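Local atomic coordinates of alcohol dehydrogenase YqhD (Escherichia coli, PDB entry 4QGS), a protein that reduces a broad range of short-chain aldehydes to the corresponding primary alcohols, using NADPH and one zinc ion per subunit. Residues Ala81-Arg93 with Phe114-Trp128. Sequence-based numbering, arbitrary orientation.
Sequences AYETLMNAVKLVR and FIAAAANYPENIDPW
W128 turns the edge of its indole toward the face of Y82 in an offset edge-to-face pair, the planes at 69° and W128 CE3 3.5 Å from Y82 CD1. M86 CG lies over one face of the Y82 ring near its rim, while the phenol OH reaches P127 CG at 3.3 Å. With CG anti to the backbone N (chi1 173°), Y82 leans across the contact to W128, P127 and F114. Were Y82 cut back to an alanine, the W128 edge would probably lose its aromatic partner, and the sides of P127 and F114 packed against the ring would be uncovered. F114 carries A118 CB over one face, toward the rim; L85 CD1 meets its CD2 at 3.6 Å. Bent at chi2 and chi3, the M86 chain brings CE back to F114 CE2 and sets SD 3.4 Å from P127 CG. I115 is a knob in the hole formed by L85, A88, V89 and V92, its CD1 tight against A88 CB at 3.4 Å. At the exposed margin R93 NH1 and E123 OE1 form a long salt bridge of 3.8 Å. The helix segments 82-93 and 114-119 cross at -55°, their axes 9.2 Å apart, within the nucleotide-binding domain. Helix 129-132 touches F114 and A118, W128 makes a cation-pi contact with R165, and beneath both helices lies the parallel sheet, where A88 meets F73 of strand 69-73 and V92 and I115 share L100 of strand 99-104.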
loop_
_atom_site.group_PDB
_atom_site.type_symbol
_atom_site.label_atom_id
_atom_site.label_comp_id
_atom_site.label_asym_id
_atom_site.label_seq_id
_atom_site.Cartn_x
_atom_site.Cartn_y
_atom_site.Cartn_z
ATOM N N ALA A 81 16.304 -2.598 4.404
ATOM C CA ALA A 81 17.063 -2.836 5.629
ATOM C C ALA A 81 17.647 -1.553 6.212
ATOM O O ALA A 81 18.150 -0.699 5.481
ATOM C CB ALA A 81 18.173 -3.844 5.378
ATOM N N TYR A 82 17.582 -1.437 7.537
ATOM C CA TYR A 82 18.168 -0.312 8.265
ATOM C C TYR A 82 19.655 -0.214 7.963
ATOM O O TYR A 82 20.231 0.875 7.983
ATOM C CB TYR A 82 17.933 -0.463 9.775
ATOM C CG TYR A 82 18.639 0.563 10.644
ATOM C CD1 TYR A 82 17.994 1.732 11.034
ATOM C CD2 TYR A 82 19.937 0.351 11.101
ATOM C CE1 TYR A 82 18.625 2.670 11.835
ATOM C CE2 TYR A 82 20.577 1.285 11.901
ATOM C CZ TYR A 82 19.915 2.440 12.267
ATOM O OH TYR A 82 20.539 3.374 13.063
ATOM N N GLU A 83 20.262 -1.366 7.699
ATOM C CA GLU A 83 21.635 -1.444 7.219
ATOM C C GLU A 83 21.844 -0.499 6.054
ATOM O O GLU A 83 22.552 0.501 6.159
ATOM C CB GLU A 83 21.980 -2.865 6.756
ATOM C CG GLU A 83 22.010 -3.938 7.826
ATOM C CD GLU A 83 22.345 -5.301 7.245
ATOM O OE1 GLU A 83 23.435 -5.442 6.647
ATOM O OE2 GLU A 83 21.516 -6.228 7.374
ATOM N N THR A 84 21.200 -0.839 4.944
ATOM C CA THR A 84 21.467 -0.216 3.659
ATOM C C THR A 84 21.040 1.244 3.620
ATOM O O THR A 84 21.727 2.079 3.038
ATOM C CB THR A 84 20.764 -0.983 2.527
ATOM O OG1 THR A 84 21.078 -2.378 2.635
ATOM C CG2 THR A 84 21.217 -0.471 1.172
ATOM N N LEU A 85 19.911 1.554 4.246
ATOM C CA LEU A 85 19.418 2.927 4.246
ATOM C C LEU A 85 20.417 3.856 4.941
ATOM O O LEU A 85 20.608 4.995 4.519
ATOM C CB LEU A 85 18.041 3.004 4.913
ATOM C CG LEU A 85 16.970 2.107 4.281
ATOM C CD1 LEU A 85 15.640 2.272 4.983
ATOM C CD2 LEU A 85 16.817 2.396 2.788
ATOM N N MET A 86 21.070 3.358 5.988
ATOM C CA MET A 86 22.095 4.133 6.687
ATOM C C MET A 86 23.317 4.389 5.809
ATOM O O MET A 86 23.955 5.435 5.923
ATOM C CB MET A 86 22.533 3.430 7.970
ATOM C CG MET A 86 21.683 3.754 9.181
ATOM S SD MET A 86 21.609 5.527 9.536
ATOM C CE MET A 86 19.989 5.898 8.923
ATOM N N ASN A 87 23.649 3.427 4.947
ATOM C CA ASN A 87 24.723 3.606 3.968
ATOM C C ASN A 87 24.408 4.764 3.030
ATOM O O ASN A 87 25.289 5.528 2.637
ATOM C CB ASN A 87 24.933 2.332 3.152
ATOM C CG ASN A 87 25.827 1.329 3.854
ATOM O OD1 ASN A 87 26.630 1.685 4.717
ATOM N ND2 ASN A 87 25.687 0.062 3.485
ATOM N N ALA A 88 23.139 4.878 2.663
ATOM C CA ALA A 88 22.710 5.964 1.794
ATOM C C ALA A 88 22.749 7.279 2.551
ATOM O O ALA A 88 23.106 8.313 1.990
ATOM C CB ALA A 88 21.328 5.701 1.257
ATOM N N VAL A 89 22.371 7.235 3.827
ATOM C CA VAL A 89 22.422 8.420 4.680
ATOM C C VAL A 89 23.865 8.907 4.768
ATOM O O VAL A 89 24.130 10.112 4.777
ATOM C CB VAL A 89 21.853 8.132 6.091
ATOM C CG1 VAL A 89 22.140 9.286 7.050
ATOM C CG2 VAL A 89 20.355 7.876 6.011
ATOM N N LYS A 90 24.790 7.954 4.808
ATOM C CA LYS A 90 26.221 8.245 4.802
ATOM C C LYS A 90 26.640 8.988 3.532
ATOM O O LYS A 90 27.247 10.060 3.603
ATOM C CB LYS A 90 27.030 6.952 4.933
ATOM C CG LYS A 90 28.484 7.165 5.339
ATOM C CD LYS A 90 29.447 6.370 4.466
ATOM C CE LYS A 90 29.367 6.797 3.010
ATOM N NZ LYS A 90 30.371 6.097 2.161
ATOM N N LEU A 91 26.321 8.407 2.378
ATOM C CA LEU A 91 26.658 9.007 1.089
ATOM C C LEU A 91 26.049 10.402 0.972
ATOM O O LEU A 91 26.707 11.338 0.517
ATOM C CB LEU A 91 26.180 8.105 -0.063
ATOM C CG LEU A 91 26.471 8.431 -1.536
ATOM C CD1 LEU A 91 26.298 7.180 -2.377
ATOM C CD2 LEU A 91 25.574 9.525 -2.088
ATOM N N VAL A 92 24.793 10.532 1.388
ATOM C CA VAL A 92 24.073 11.793 1.281
ATOM C C VAL A 92 24.781 12.941 2.003
ATOM O O VAL A 92 24.992 14.009 1.429
ATOM C CB VAL A 92 22.641 11.663 1.838
ATOM C CG1 VAL A 92 22.083 13.020 2.180
ATOM C CG2 VAL A 92 21.746 10.950 0.836
ATOM N N ARG A 93 25.152 12.724 3.260
ATOM C CA ARG A 93 25.779 13.787 4.034
ATOM C C ARG A 93 27.222 14.026 3.585
ATOM O O ARG A 93 27.718 15.152 3.642
ATOM C CB ARG A 93 25.725 13.466 5.529
ATOM C CG ARG A 93 26.609 12.320 5.960
ATOM C CD ARG A 93 26.634 12.215 7.467
ATOM N NE ARG A 93 25.320 11.870 7.997
ATOM C CZ ARG A 93 24.952 12.062 9.259
ATOM N NH1 ARG A 93 25.797 12.608 10.124
ATOM N NH2 ARG A 93 23.734 11.714 9.653
ATOM N N PHE A 114 12.833 7.385 4.784
ATOM C CA PHE A 114 13.657 7.251 5.970
ATOM C C PHE A 114 14.988 7.973 5.790
ATOM O O PHE A 114 15.439 8.679 6.687
ATOM C CB PHE A 114 13.886 5.777 6.289
ATOM C CG PHE A 114 14.806 5.554 7.437
ATOM C CD1 PHE A 114 14.391 5.806 8.738
ATOM C CD2 PHE A 114 16.091 5.101 7.224
ATOM C CE1 PHE A 114 15.247 5.603 9.802
ATOM C CE2 PHE A 114 16.940 4.891 8.279
ATOM C CZ PHE A 114 16.524 5.147 9.571
ATOM N N ILE A 115 15.609 7.801 4.624
ATOM C CA ILE A 115 16.864 8.485 4.332
ATOM C C ILE A 115 16.710 10.005 4.452
ATOM O O ILE A 115 17.545 10.671 5.060
ATOM C CB ILE A 115 17.381 8.122 2.923
ATOM C CG1 ILE A 115 17.689 6.631 2.845
ATOM C CG2 ILE A 115 18.621 8.927 2.583
ATOM C CD1 ILE A 115 17.907 6.115 1.417
ATOM N N ALA A 116 15.626 10.540 3.899
ATOM C CA ALA A 116 15.366 11.978 3.923
ATOM C C ALA A 116 15.277 12.538 5.345
ATOM O O ALA A 116 15.767 13.632 5.628
ATOM C CB ALA A 116 14.084 12.286 3.164
ATOM N N ALA A 117 14.637 11.791 6.236
ATOM C CA ALA A 117 14.454 12.253 7.607
ATOM C C ALA A 117 15.708 12.017 8.428
ATOM O O ALA A 117 16.167 12.900 9.157
ATOM C CB ALA A 117 13.270 11.559 8.245
ATOM N N ALA A 118 16.259 10.814 8.306
ATOM C CA ALA A 118 17.463 10.449 9.036
ATOM C C ALA A 118 18.585 11.442 8.777
ATOM O O ALA A 118 19.388 11.729 9.667
ATOM C CB ALA A 118 17.907 9.038 8.660
ATOM N N ALA A 119 18.627 11.973 7.560
ATOM C CA ALA A 119 19.734 12.813 7.136
ATOM C C ALA A 119 19.795 14.150 7.864
ATOM O O ALA A 119 20.874 14.659 8.122
ATOM C CB ALA A 119 19.660 13.024 5.638
ATOM N N ASN A 120 18.636 14.717 8.186
ATOM C CA ASN A 120 18.597 15.920 9.016
ATOM C C ASN A 120 18.309 15.640 10.487
ATOM O O ASN A 120 18.077 16.568 11.278
ATOM C CB ASN A 120 17.571 16.961 8.513
ATOM C CG ASN A 120 17.627 17.186 7.024
ATOM O OD1 ASN A 120 18.650 16.936 6.383
ATOM N ND2 ASN A 120 16.536 17.698 6.470
ATOM N N TYR A 121 18.326 14.368 10.866
ATOM C CA TYR A 121 18.337 14.039 12.289
ATOM C C TYR A 121 19.732 14.415 12.771
ATOM O O TYR A 121 20.701 14.287 12.013
ATOM C CB TYR A 121 18.041 12.562 12.547
ATOM C CG TYR A 121 16.619 12.310 13.023
ATOM C CD1 TYR A 121 16.349 11.764 14.277
ATOM C CD2 TYR A 121 15.546 12.666 12.220
ATOM C CE1 TYR A 121 15.046 11.558 14.695
ATOM C CE2 TYR A 121 14.245 12.474 12.624
ATOM C CZ TYR A 121 13.999 11.917 13.866
ATOM O OH TYR A 121 12.695 11.723 14.253
ATOM N N PRO A 122 19.830 14.952 13.998
ATOM C CA PRO A 122 21.114 15.445 14.509
ATOM C C PRO A 122 22.286 14.446 14.427
ATOM O O PRO A 122 22.313 13.422 15.111
ATOM C CB PRO A 122 20.779 15.796 15.964
ATOM C CG PRO A 122 19.349 16.094 15.976
ATOM C CD PRO A 122 18.726 15.177 14.944
ATOM N N GLU A 123 23.225 14.787 13.540
ATOM C CA GLU A 123 24.630 14.344 13.522
ATOM C C GLU A 123 25.006 13.044 14.248
ATOM O O GLU A 123 25.580 12.138 13.649
ATOM C CB GLU A 123 25.493 15.467 14.110
ATOM C CG GLU A 123 25.229 16.851 13.485
ATOM C CD GLU A 123 25.894 17.025 12.139
ATOM O OE1 GLU A 123 26.412 16.024 11.593
ATOM O OE2 GLU A 123 25.919 18.166 11.638
ATOM N N ASN A 124 24.712 12.980 15.546
ATOM C CA ASN A 124 25.320 11.992 16.436
ATOM C C ASN A 124 24.310 10.982 16.972
ATOM O O ASN A 124 24.557 9.766 16.981
ATOM C CB ASN A 124 26.004 12.710 17.601
ATOM C CG ASN A 124 26.899 11.804 18.410
ATOM O OD1 ASN A 124 27.480 10.857 17.884
ATOM N ND2 ASN A 124 27.035 12.103 19.697
ATOM N N ILE A 125 23.176 11.506 17.430
ATOM C CA ILE A 125 22.060 10.700 17.929
ATOM C C ILE A 125 21.651 9.701 16.846
ATOM O O ILE A 125 21.810 9.989 15.659
ATOM C CB ILE A 125 20.851 11.605 18.335
ATOM C CG1 ILE A 125 21.072 12.268 19.711
ATOM C CG2 ILE A 125 19.550 10.827 18.379
ATOM C CD1 ILE A 125 22.385 13.043 19.926
ATOM N N ASP A 126 21.168 8.521 17.235
ATOM C CA ASP A 126 20.873 7.479 16.251
ATOM C C ASP A 126 19.456 7.590 15.691
ATOM O O ASP A 126 18.502 7.847 16.430
ATOM C CB ASP A 126 21.112 6.092 16.847
ATOM C CG ASP A 126 22.468 5.536 16.482
ATOM O OD1 ASP A 126 23.084 6.036 15.513
ATOM O OD2 ASP A 126 22.923 4.587 17.159
ATOM N N PRO A 127 19.340 7.454 14.361
ATOM C CA PRO A 127 18.139 7.569 13.525
ATOM C C PRO A 127 17.062 6.531 13.835
ATOM O O PRO A 127 15.910 6.711 13.411
ATOM C CB PRO A 127 18.681 7.348 12.113
ATOM C CG PRO A 127 19.900 6.533 12.332
ATOM C CD PRO A 127 20.513 7.109 13.550
ATOM N N TRP A 128 17.401 5.470 14.565
ATOM C CA TRP A 128 16.365 4.500 14.904
ATOM C C TRP A 128 15.215 5.045 15.758
ATOM O O TRP A 128 14.099 4.548 15.675
ATOM C CB TRP A 128 16.920 3.274 15.629
ATOM C CG TRP A 128 15.806 2.270 15.841
ATOM C CD1 TRP A 128 15.032 2.116 16.961
ATOM C CD2 TRP A 128 15.292 1.344 14.874
ATOM N NE1 TRP A 128 14.084 1.139 16.753
ATOM C CE2 TRP A 128 14.228 0.644 15.485
ATOM C CE3 TRP A 128 15.642 1.025 13.560
ATOM C CZ2 TRP A 128 13.514 -0.355 14.819
ATOM C CZ3 TRP A 128 14.940 0.027 12.907
ATOM C CH2 TRP A 128 13.880 -0.642 13.531
#